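Local coordinates for collectin placenta 1 (PDB 2OX9), which binds the Lewis(x) glycan of leukocyte surfaces through a calcium-dependent C-type lectin carbohydrate-recognition domain, and probably serves as a scavenger receptor, at residues 67-72 with 103-108; 17-22 with 125-130; 40-45 with 77-82. All coordinates share one frame; numbering follows the deposited sequence.

Interaction 1 of 3, residues 67-72 with 103-108; sequences TDSEQE and GEDCAG. With CA (calcium ion), chain I; CA (calcium ion), chain K; CA (calcium ion), chain J; GAL (beta-D-galactopyranose), chain E.
OD1 of D105 is held by two calcium ions, at 2.4 Å from the calcium of chain I and 2.5 Å from that of chain K. E72 comes from the facing loop and bridges the same two metals: its OE1 binds both, while OE2 adds a second bond to the chain I ion. Bent at chi2 (57°), with CG anti to the backbone N, its side chain reaches back to the site. D68 grips the chain I ion with both oxygens, OD2 also hydrogen-bonding to S73, and its carboxylate stands nearly perpendicular, 83°, to that of D105. Close oxygen pairs such as E72 OE1 and D105 OD1, 3.0 Å apart, are thus two ligands sharing metals, and the calcium charge probably offsets their repulsion. The backbone O of E104 is another ligand of the chain I ion; N95 completes its protein ligands and P102 those of the chain K ion, waters filling the rest.

The E104 side chain starts away from 67-72. Its carboxylate has W96 as polar partner and binds the chain J calcium through OE1, at 2.4 Å; galactose O3 and O4 bind this same ion, the arrangement by which C-type lectins take up sugar.

One backbone bond joins the segments, D68 N to D105 O (3.1 Å). A water bridges S69 OG and D105 OD2. T67 and C106 are an antiparallel non-hydrogen-bonded pair, and D105 and C106 both face F118 as a classic beta bulge. C106, tied to C120 by a disulfide, packs with T67 against F26 of helix 26-35, while strand 62-64 borders A107 on the sheet.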
loop_
_atom_site.group_PDB
_atom_site.type_symbol
_atom_site.label_atom_id
_atom_site.label_comp_id
_atom_site.label_asym_id
_atom_site.label_seq_id
_atom_site.Cartn_x
_atom_site.Cartn_y
_atom_site.Cartn_z
ATOM N N THR A 67 6.483 -3.268 3.455
ATOM C CA THR A 67 6.471 -4.220 4.570
ATOM C C THR A 67 7.800 -4.214 5.319
ATOM O O THR A 67 8.804 -3.671 4.834
ATOM C CB THR A 67 6.249 -5.684 4.105
ATOM O OG1 THR A 67 7.435 -6.166 3.468
ATOM C CG2 THR A 67 5.091 -5.787 3.131
ATOM N N ASP A 68 7.801 -4.824 6.501
ATOM C CA ASP A 68 9.016 -4.933 7.305
ATOM C C ASP A 68 9.093 -6.368 7.830
ATOM O O ASP A 68 9.514 -6.619 8.963
ATOM C CB ASP A 68 9.012 -3.898 8.451
ATOM C CG ASP A 68 8.051 -4.249 9.574
ATOM O OD1 ASP A 68 7.063 -4.956 9.322
ATOM O OD2 ASP A 68 8.274 -3.797 10.716
ATOM N N SER A 69 8.669 -7.305 6.982
ATOM C CA SER A 69 8.675 -8.729 7.308
ATOM C C SER A 69 10.087 -9.295 7.300
ATOM O O SER A 69 10.410 -10.173 8.095
ATOM C CB SER A 69 7.835 -9.519 6.301
ATOM O OG SER A 69 6.472 -9.144 6.357
ATOM N N GLU A 70 10.915 -8.797 6.387
ATOM C CA GLU A 70 12.294 -9.256 6.260
ATOM C C GLU A 70 13.049 -8.997 7.559
ATOM O O GLU A 70 13.755 -9.869 8.066
ATOM C CB GLU A 70 12.989 -8.525 5.106
ATOM C CG GLU A 70 13.849 -9.417 4.222
ATOM C CD GLU A 70 14.738 -8.629 3.264
ATOM O OE1 GLU A 70 14.214 -7.783 2.502
ATOM O OE2 GLU A 70 15.968 -8.863 3.272
ATOM N N GLN A 71 12.899 -7.787 8.084
ATOM C CA GLN A 71 13.551 -7.392 9.326
ATOM C C GLN A 71 12.693 -6.328 10.002
ATOM O O GLN A 71 12.556 -5.214 9.499
ATOM C CB GLN A 71 14.947 -6.833 9.040
ATOM C CG GLN A 71 15.824 -6.677 10.274
ATOM C CD GLN A 71 17.241 -6.241 9.935
ATOM O OE1 GLN A 71 17.932 -6.887 9.141
ATOM N NE2 GLN A 71 17.683 -5.144 10.542
ATOM N N GLU A 72 12.107 -6.687 11.138
ATOM C CA GLU A 72 11.249 -5.775 11.886
ATOM C C GLU A 72 11.820 -4.355 11.942
ATOM O O GLU A 72 13.006 -4.157 12.216
ATOM C CB GLU A 72 11.034 -6.322 13.302
ATOM C CG GLU A 72 10.054 -5.539 14.163
ATOM C CD GLU A 72 8.674 -5.420 13.530
ATOM O OE1 GLU A 72 8.216 -6.400 12.912
ATOM O OE2 GLU A 72 8.045 -4.349 13.667
ATOM N N GLY A 103 3.513 -9.533 14.890
ATOM C CA GLY A 103 3.114 -8.140 14.956
ATOM C C GLY A 103 2.434 -7.649 13.693
ATOM O O GLY A 103 1.602 -8.347 13.114
ATOM N N GLU A 104 2.788 -6.438 13.272
ATOM C CA GLU A 104 2.222 -5.825 12.073
ATOM C C GLU A 104 3.377 -5.524 11.130
ATOM O O GLU A 104 4.223 -4.685 11.421
ATOM C CB GLU A 104 1.473 -4.538 12.445
ATOM C CG GLU A 104 0.358 -4.775 13.470
ATOM C CD GLU A 104 -0.494 -3.540 13.727
ATOM O OE1 GLU A 104 0.041 -2.537 14.238
ATOM O OE2 GLU A 104 -1.704 -3.577 13.419
ATOM N N ASP A 105 3.401 -6.205 9.994
ATOM C CA ASP A 105 4.492 -6.031 9.050
ATOM C C ASP A 105 4.067 -5.620 7.643
ATOM O O ASP A 105 4.865 -5.689 6.704
ATOM C CB ASP A 105 5.299 -7.331 8.970
ATOM C CG ASP A 105 5.811 -7.791 10.329
ATOM O OD1 ASP A 105 5.699 -7.021 11.313
ATOM O OD2 ASP A 105 6.334 -8.928 10.405
ATOM N N CYS A 106 2.819 -5.190 7.506
ATOM C CA CYS A 106 2.276 -4.786 6.214
ATOM C C CYS A 106 1.674 -3.386 6.339
ATOM O O CYS A 106 0.978 -3.100 7.302
ATOM C CB CYS A 106 1.231 -5.821 5.768
ATOM S SG CYS A 106 2.011 -7.375 5.192
ATOM N N ALA A 107 1.952 -2.514 5.371
ATOM C CA ALA A 107 1.460 -1.143 5.431
ATOM C C ALA A 107 0.229 -0.878 4.582
ATOM O O ALA A 107 0.038 -1.500 3.534
ATOM C CB ALA A 107 2.571 -0.172 5.033
ATOM N N GLY A 108 -0.577 0.082 5.040
ATOM C CA GLY A 108 -1.787 0.469 4.342
ATOM C C GLY A 108 -2.222 1.885 4.675
ATOM O O GLY A 108 -1.808 2.460 5.688
HETATM CA CA CA I . 6.461 -4.817 11.930
HETATM CA CA CA K . 7.311 -8.482 12.462
HETATM CA CA CA J . -0.393 -0.273 13.505
HETATM C C1 GAL E . -5.586 0.058 15.142
HETATM C C2 GAL E . -4.618 -0.197 13.992
HETATM C C3 GAL E . -3.496 -1.140 14.435
HETATM C C4 GAL E . -2.833 -0.633 15.721
HETATM C C5 GAL E . -3.893 -0.336 16.793
HETATM C C6 GAL E . -3.297 0.296 18.036
HETATM O O2 GAL E . -5.320 -0.780 12.906
HETATM O O3 GAL E . -2.523 -1.218 13.407
HETATM O O4 GAL E . -2.089 0.540 15.441
HETATM O O5 GAL E . -4.880 0.586 16.277
HETATM O O6 GAL E . -4.215 0.261 19.120
HETATM O O HOH W 1 9.102 -8.375 11.335
HETATM O O HOH W 2 5.880 -10.689 8.615
HETATM O O HOH W 3 5.501 -2.588 12.970
HETATM O O HOH W 4 8.104 -8.696 14.836
#

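Interaction 2 of 3, residues 17-22 with 125-130; sequences YYFSLE and NFICEK. With CA (calcium ion), chain L.
S20 OG is both acceptor and donor: it takes the N-H of F126 at 2.8 Å and gives its own proton to E22 O at 2.7 Å, on a lone pair in the carbonyl plane. OG stands between the backbone N and the carbonyl carbon of its own residue (chi1 89°), which turns it to the neighbouring strand. S20 N in turn donates to F126 O, nearly along the C=O axis. S20 O is met by N125 ND2 at 2.7 Å, from above the carbonyl plane although S20 O lies in the amide plane; the other end of that amide, OD1, goes to K23.

Two residues back, Y18 and C128 form an antiparallel hydrogen-bonded pair, Y18 N to C128 O and C128 N to Y18 O, each 3.0 Å. On the loop side, E22 OE1 accepts twice, from Y18 OH on its syn lone pair and from L21 N above the carboxylate plane.

Apolar contacts lie on both faces of the sheet. On one, CB of Y18 meets CB of C128 at 4.1 Å. On the face of Y17, F19 and I127, the F19 ring has CG2 of I127 over one face. Y17 runs side by side with E129, ring and carboxylate planes 26° apart. Separately, CB of S20 makes a CH-pi contact over the centre of the F126 ring, 3.5 Å from its centroid, and C128 SG, in a disulfide with C33, lies in plane at that ring's edge. Y17 OH bonds to E48, and E129 OE2 to K15, while both E129 oxygens bind the chain L calcium.

The N-H, hydroxyl and carbonyl groups of S20 thus each have a partner in the protein, and the E129 carboxylate, between calcium and lysine, is probably held firmly as an anion.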
loop_
_atom_site.group_PDB
_atom_site.type_symbol
_atom_site.label_atom_id
_atom_site.label_comp_id
_atom_site.label_asym_id
_atom_site.label_seq_id
_atom_site.Cartn_x
_atom_site.Cartn_y
_atom_site.Cartn_z
ATOM N N TYR A 17 -3.003 3.602 -12.054
ATOM C CA TYR A 17 -3.329 3.027 -10.762
ATOM C C TYR A 17 -4.707 2.411 -10.749
ATOM O O TYR A 17 -5.624 2.890 -11.425
ATOM C CB TYR A 17 -3.276 4.099 -9.672
ATOM C CG TYR A 17 -1.969 4.854 -9.604
ATOM C CD1 TYR A 17 -1.631 5.789 -10.577
ATOM C CD2 TYR A 17 -1.071 4.634 -8.560
ATOM C CE1 TYR A 17 -0.431 6.491 -10.515
ATOM C CE2 TYR A 17 0.131 5.332 -8.486
ATOM C CZ TYR A 17 0.443 6.260 -9.469
ATOM O OH TYR A 17 1.623 6.961 -9.395
ATOM N N TYR A 18 -4.836 1.350 -9.963
ATOM C CA TYR A 18 -6.094 0.648 -9.807
ATOM C C TYR A 18 -6.474 0.671 -8.328
ATOM O O TYR A 18 -5.770 0.106 -7.485
ATOM C CB TYR A 18 -5.959 -0.801 -10.290
ATOM C CG TYR A 18 -7.209 -1.626 -10.062
ATOM C CD1 TYR A 18 -8.398 -1.315 -10.722
ATOM C CD2 TYR A 18 -7.213 -2.698 -9.166
ATOM C CE1 TYR A 18 -9.560 -2.047 -10.495
ATOM C CE2 TYR A 18 -8.374 -3.440 -8.934
ATOM C CZ TYR A 18 -9.542 -3.107 -9.601
ATOM O OH TYR A 18 -10.700 -3.832 -9.383
ATOM N N PHE A 19 -7.577 1.341 -8.015
ATOM C CA PHE A 19 -8.057 1.417 -6.642
ATOM C C PHE A 19 -9.124 0.333 -6.521
ATOM O O PHE A 19 -10.265 0.501 -6.946
ATOM C CB PHE A 19 -8.611 2.815 -6.372
ATOM C CG PHE A 19 -7.583 3.895 -6.516
ATOM C CD1 PHE A 19 -7.345 4.490 -7.754
ATOM C CD2 PHE A 19 -6.826 4.293 -5.424
ATOM C CE1 PHE A 19 -6.366 5.465 -7.903
ATOM C CE2 PHE A 19 -5.844 5.269 -5.555
ATOM C CZ PHE A 19 -5.611 5.859 -6.805
ATOM N N SER A 20 -8.711 -0.797 -5.957
ATOM C CA SER A 20 -9.548 -1.980 -5.829
ATOM C C SER A 20 -10.906 -1.887 -5.156
ATOM O O SER A 20 -11.142 -1.074 -4.267
ATOM C CB SER A 20 -8.766 -3.087 -5.125
ATOM O OG SER A 20 -8.925 -2.988 -3.721
ATOM N N LEU A 21 -11.799 -2.750 -5.625
ATOM C CA LEU A 21 -13.122 -2.891 -5.058
ATOM C C LEU A 21 -12.993 -4.228 -4.340
ATOM O O LEU A 21 -13.820 -4.590 -3.504
ATOM C CB LEU A 21 -14.184 -2.972 -6.148
ATOM C CG LEU A 21 -14.422 -1.666 -6.907
ATOM C CD1 LEU A 21 -15.603 -1.846 -7.853
ATOM C CD2 LEU A 21 -14.696 -0.540 -5.923
ATOM N N GLU A 22 -11.924 -4.947 -4.680
ATOM C CA GLU A 22 -11.642 -6.242 -4.078
ATOM C C GLU A 22 -11.015 -6.017 -2.706
ATOM O O GLU A 22 -10.273 -5.055 -2.511
ATOM C CB GLU A 22 -10.669 -7.052 -4.949
ATOM C CG GLU A 22 -11.215 -7.524 -6.303
ATOM C CD GLU A 22 -11.086 -6.481 -7.405
ATOM O OE1 GLU A 22 -10.719 -5.324 -7.103
ATOM O OE2 GLU A 22 -11.355 -6.822 -8.580
ATOM N N ASN A 125 -8.681 -3.204 1.149
ATOM C CA ASN A 125 -8.759 -2.948 -0.284
ATOM C C ASN A 125 -7.287 -2.715 -0.609
ATOM O O ASN A 125 -6.431 -2.835 0.277
ATOM C CB ASN A 125 -9.568 -1.683 -0.595
ATOM C CG ASN A 125 -11.059 -1.919 -0.542
ATOM O OD1 ASN A 125 -11.607 -2.227 0.507
ATOM N ND2 ASN A 125 -11.723 -1.784 -1.684
ATOM N N PHE A 126 -6.971 -2.386 -1.856
ATOM C CA PHE A 126 -5.580 -2.173 -2.202
ATOM C C PHE A 126 -5.407 -1.298 -3.435
ATOM O O PHE A 126 -6.382 -0.915 -4.087
ATOM C CB PHE A 126 -4.884 -3.533 -2.410
ATOM C CG PHE A 126 -5.544 -4.408 -3.439
ATOM C CD1 PHE A 126 -5.193 -4.320 -4.783
ATOM C CD2 PHE A 126 -6.511 -5.340 -3.061
ATOM C CE1 PHE A 126 -5.796 -5.153 -5.736
ATOM C CE2 PHE A 126 -7.114 -6.172 -3.999
ATOM C CZ PHE A 126 -6.754 -6.080 -5.342
ATOM N N ILE A 127 -4.158 -0.980 -3.748
ATOM C CA ILE A 127 -3.873 -0.136 -4.902
ATOM C C ILE A 127 -2.738 -0.724 -5.730
ATOM O O ILE A 127 -1.666 -0.995 -5.199
ATOM C CB ILE A 127 -3.430 1.281 -4.464
ATOM C CG1 ILE A 127 -4.462 1.891 -3.511
ATOM C CG2 ILE A 127 -3.257 2.170 -5.699
ATOM C CD1 ILE A 127 -3.982 3.160 -2.860
ATOM N N CYS A 128 -2.977 -0.914 -7.025
ATOM C CA CYS A 128 -1.951 -1.427 -7.924
ATOM C C CYS A 128 -1.384 -0.273 -8.733
ATOM O O CYS A 128 -2.079 0.711 -9.011
ATOM C CB CYS A 128 -2.504 -2.454 -8.910
ATOM S SG CYS A 128 -3.263 -3.961 -8.236
ATOM N N GLU A 129 -0.122 -0.404 -9.128
ATOM C CA GLU A 129 0.531 0.628 -9.906
ATOM C C GLU A 129 1.345 0.015 -11.045
ATOM O O GLU A 129 1.972 -1.037 -10.893
ATOM C CB GLU A 129 1.446 1.467 -9.004
ATOM C CG GLU A 129 2.319 2.453 -9.765
ATOM C CD GLU A 129 3.232 3.278 -8.868
ATOM O OE1 GLU A 129 3.540 2.853 -7.731
ATOM O OE2 GLU A 129 3.660 4.355 -9.313
ATOM N N LYS A 130 1.327 0.675 -12.193
ATOM C CA LYS A 130 2.100 0.198 -13.330
ATOM C C LYS A 130 2.327 1.306 -14.341
ATOM O O LYS A 130 1.767 2.389 -14.227
ATOM C CB LYS A 130 1.422 -0.999 -14.002
ATOM C CG LYS A 130 0.120 -0.710 -14.744
ATOM C CD LYS A 130 -0.376 -2.004 -15.387
ATOM C CE LYS A 130 -1.635 -1.810 -16.218
ATOM N NZ LYS A 130 -2.072 -3.097 -16.855
HETATM CA CA CA L . 4.944 5.169 -7.366
HETATM O O HOH W 5 5.871 6.364 -9.016
HETATM O O HOH W 6 6.678 3.639 -7.896
#

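Interaction 3 of 3, residues 40-45 with 77-82; sequences LVFINS and WLDGSP. With CA (calcium ion), chain L.
With chi1 of -63° in F42 and -64° in W77, each ring folds back beside its own backbone N, and the two side chains slide past each other in opposite directions. Each then offers its stem to the other's face. CB of W77 lies over the centre of the F42 ring, 3.9 Å from the centroid, and CA of F42 lies over the six-membered ring of W77 toward its rim, at 3.8 Å from that centroid. Both are CH-pi contacts. The F42 ring and the five-membered ring of W77 meet obliquely, with planes 40° apart; the closest approach of the two side chains, F42 CD2 to W77 CE3 at 3.5 Å, falls on the six-membered ring.

Beyond W77 the chain makes a type I beta turn from W77 to G80, closed by G80 N to W77 O. D79 OD1 accepts both the backbone N of S81, at 2.9 Å, and S81 OG from the same face of its carboxylate plane; the bond to S81 N defines an Asx turn. The beta turn belongs to the long loop region of the C-type lectin fold and lies against 40-45, which leads from strand 39-40 into helix 46-54, with S45 as N-cap.

The far end of the F42 ring rests on the turn: CZ touches L78 CB at 3.7 Å, and CE1 reaches CG of D79. L78 also extends CD1 to CB of L40. At the other end of the contact, I43 CB packs on W77 CH2. While its ring is buried here, F42 uses its backbone O to bind the chain L calcium at 2.3 Å, and N44 OD1 joins it, with E48 and E129 completing the protein ligands.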
loop_
_atom_site.group_PDB
_atom_site.type_symbol
_atom_site.label_atom_id
_atom_site.label_comp_id
_atom_site.label_asym_id
_atom_site.label_seq_id
_atom_site.Cartn_x
_atom_site.Cartn_y
_atom_site.Cartn_z
ATOM N N LEU A 40 1.771 -3.731 -5.932
ATOM C CA LEU A 40 1.070 -2.948 -4.910
ATOM C C LEU A 40 1.790 -1.603 -4.939
ATOM O O LEU A 40 3.015 -1.548 -4.970
ATOM C CB LEU A 40 1.194 -3.614 -3.545
ATOM C CG LEU A 40 0.223 -4.781 -3.304
ATOM C CD1 LEU A 40 0.614 -5.530 -2.038
ATOM C CD2 LEU A 40 -1.201 -4.240 -3.180
ATOM N N VAL A 41 1.020 -0.523 -4.939
ATOM C CA VAL A 41 1.559 0.830 -5.033
ATOM C C VAL A 41 2.762 1.240 -4.165
ATOM O O VAL A 41 2.827 0.958 -2.957
ATOM C CB VAL A 41 0.412 1.880 -4.812
ATOM C CG1 VAL A 41 0.112 2.030 -3.311
ATOM C CG2 VAL A 41 0.802 3.210 -5.427
ATOM N N PHE A 42 3.721 1.895 -4.811
ATOM C CA PHE A 42 4.906 2.435 -4.137
ATOM C C PHE A 42 4.669 3.944 -4.134
ATOM O O PHE A 42 4.566 4.562 -5.190
ATOM C CB PHE A 42 6.194 2.149 -4.923
ATOM C CG PHE A 42 6.517 0.684 -5.076
ATOM C CD1 PHE A 42 7.523 0.279 -5.953
ATOM C CD2 PHE A 42 5.822 -0.286 -4.361
ATOM C CE1 PHE A 42 7.827 -1.061 -6.119
ATOM C CE2 PHE A 42 6.123 -1.637 -4.522
ATOM C CZ PHE A 42 7.131 -2.023 -5.407
ATOM N N ILE A 43 4.581 4.539 -2.954
ATOM C CA ILE A 43 4.335 5.978 -2.862
ATOM C C ILE A 43 5.673 6.669 -2.614
ATOM O O ILE A 43 6.199 6.630 -1.503
ATOM C CB ILE A 43 3.340 6.272 -1.725
ATOM C CG1 ILE A 43 2.065 5.442 -1.943
ATOM C CG2 ILE A 43 3.003 7.764 -1.684
ATOM C CD1 ILE A 43 1.035 5.584 -0.836
ATOM N N ASN A 44 6.205 7.304 -3.659
ATOM C CA ASN A 44 7.513 7.953 -3.608
ATOM C C ASN A 44 7.569 9.466 -3.385
ATOM O O ASN A 44 8.660 10.028 -3.325
ATOM C CB ASN A 44 8.285 7.644 -4.898
ATOM C CG ASN A 44 8.066 6.227 -5.394
ATOM O OD1 ASN A 44 7.055 5.921 -6.040
ATOM N ND2 ASN A 44 9.012 5.350 -5.089
ATOM N N SER A 45 6.428 10.133 -3.272
ATOM C CA SER A 45 6.451 11.582 -3.082
ATOM C C SER A 45 5.160 12.118 -2.487
ATOM O O SER A 45 4.139 11.426 -2.482
ATOM C CB SER A 45 6.707 12.271 -4.421
ATOM O OG SER A 45 5.622 12.069 -5.314
ATOM N N TRP A 77 9.934 -1.167 0.084
ATOM C CA TRP A 77 8.901 -1.411 -0.914
ATOM C C TRP A 77 9.160 -2.810 -1.470
ATOM O O TRP A 77 10.263 -3.351 -1.334
ATOM C CB TRP A 77 8.973 -0.357 -2.017
ATOM C CG TRP A 77 8.685 1.035 -1.512
ATOM C CD1 TRP A 77 9.594 2.037 -1.288
ATOM C CD2 TRP A 77 7.411 1.556 -1.118
ATOM N NE1 TRP A 77 8.963 3.146 -0.778
ATOM C CE2 TRP A 77 7.623 2.879 -0.662
ATOM C CE3 TRP A 77 6.108 1.034 -1.103
ATOM C CZ2 TRP A 77 6.580 3.686 -0.197
ATOM C CZ3 TRP A 77 5.069 1.837 -0.639
ATOM C CH2 TRP A 77 5.315 3.151 -0.193
ATOM N N LEU A 78 8.149 -3.405 -2.080
ATOM C CA LEU A 78 8.278 -4.748 -2.611
ATOM C C LEU A 78 9.477 -4.971 -3.524
ATOM O O LEU A 78 10.000 -6.089 -3.609
ATOM C CB LEU A 78 6.999 -5.127 -3.343
ATOM C CG LEU A 78 5.797 -5.230 -2.412
ATOM C CD1 LEU A 78 4.597 -5.714 -3.201
ATOM C CD2 LEU A 78 6.108 -6.192 -1.280
ATOM N N ASP A 79 9.917 -3.915 -4.198
ATOM C CA ASP A 79 11.050 -4.018 -5.106
ATOM C C ASP A 79 12.374 -3.884 -4.359
ATOM O O ASP A 79 13.417 -3.662 -4.967
ATOM C CB ASP A 79 10.954 -2.946 -6.189
ATOM C CG ASP A 79 11.307 -1.565 -5.678
ATOM O OD1 ASP A 79 11.318 -1.352 -4.445
ATOM O OD2 ASP A 79 11.566 -0.685 -6.524
ATOM N N GLY A 80 12.317 -4.010 -3.037
ATOM C CA GLY A 80 13.519 -3.926 -2.228
ATOM C C GLY A 80 14.019 -2.541 -1.866
ATOM O O GLY A 80 14.933 -2.418 -1.052
ATOM N N SER A 81 13.442 -1.503 -2.466
ATOM C CA SER A 81 13.850 -0.130 -2.190
ATOM C C SER A 81 13.502 0.307 -0.765
ATOM O O SER A 81 12.363 0.154 -0.317
ATOM C CB SER A 81 13.183 0.835 -3.178
ATOM O OG SER A 81 13.593 0.584 -4.512
ATOM N N PRO A 82 14.487 0.849 -0.028
ATOM C CA PRO A 82 14.232 1.299 1.344
ATOM C C PRO A 82 13.280 2.496 1.320
ATOM O O PRO A 82 13.336 3.327 0.410
ATOM C CB PRO A 82 15.624 1.687 1.850
ATOM C CG PRO A 82 16.536 0.813 1.049
ATOM C CD PRO A 82 15.926 0.894 -0.332
HETATM CA CA CA L . 4.944 5.169 -7.366
HETATM O O HOH W 5 5.871 6.364 -9.016
HETATM O O HOH W 6 6.678 3.639 -7.896
#

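Interactions 2 and 3 are buried and touch: V41 N probably hydrogen-bonds to I127 O, and the two interactions share the chain L calcium. Interaction 1 is only partly buried, and its centre lies about 20 Å from that of interaction 2, on the opposite side of the chain's centre, though both reach the same mixed sheet. Chemistry follows place. Interaction 2 is regular strand pairing that brings the ends of the domain together and encloses the other two along the chain; interaction 3 joins two loops by aromatic and aliphatic contacts, without a cross-segment hydrogen bond; interaction 1 relies mainly on carboxylates and calcium, next to the sugar.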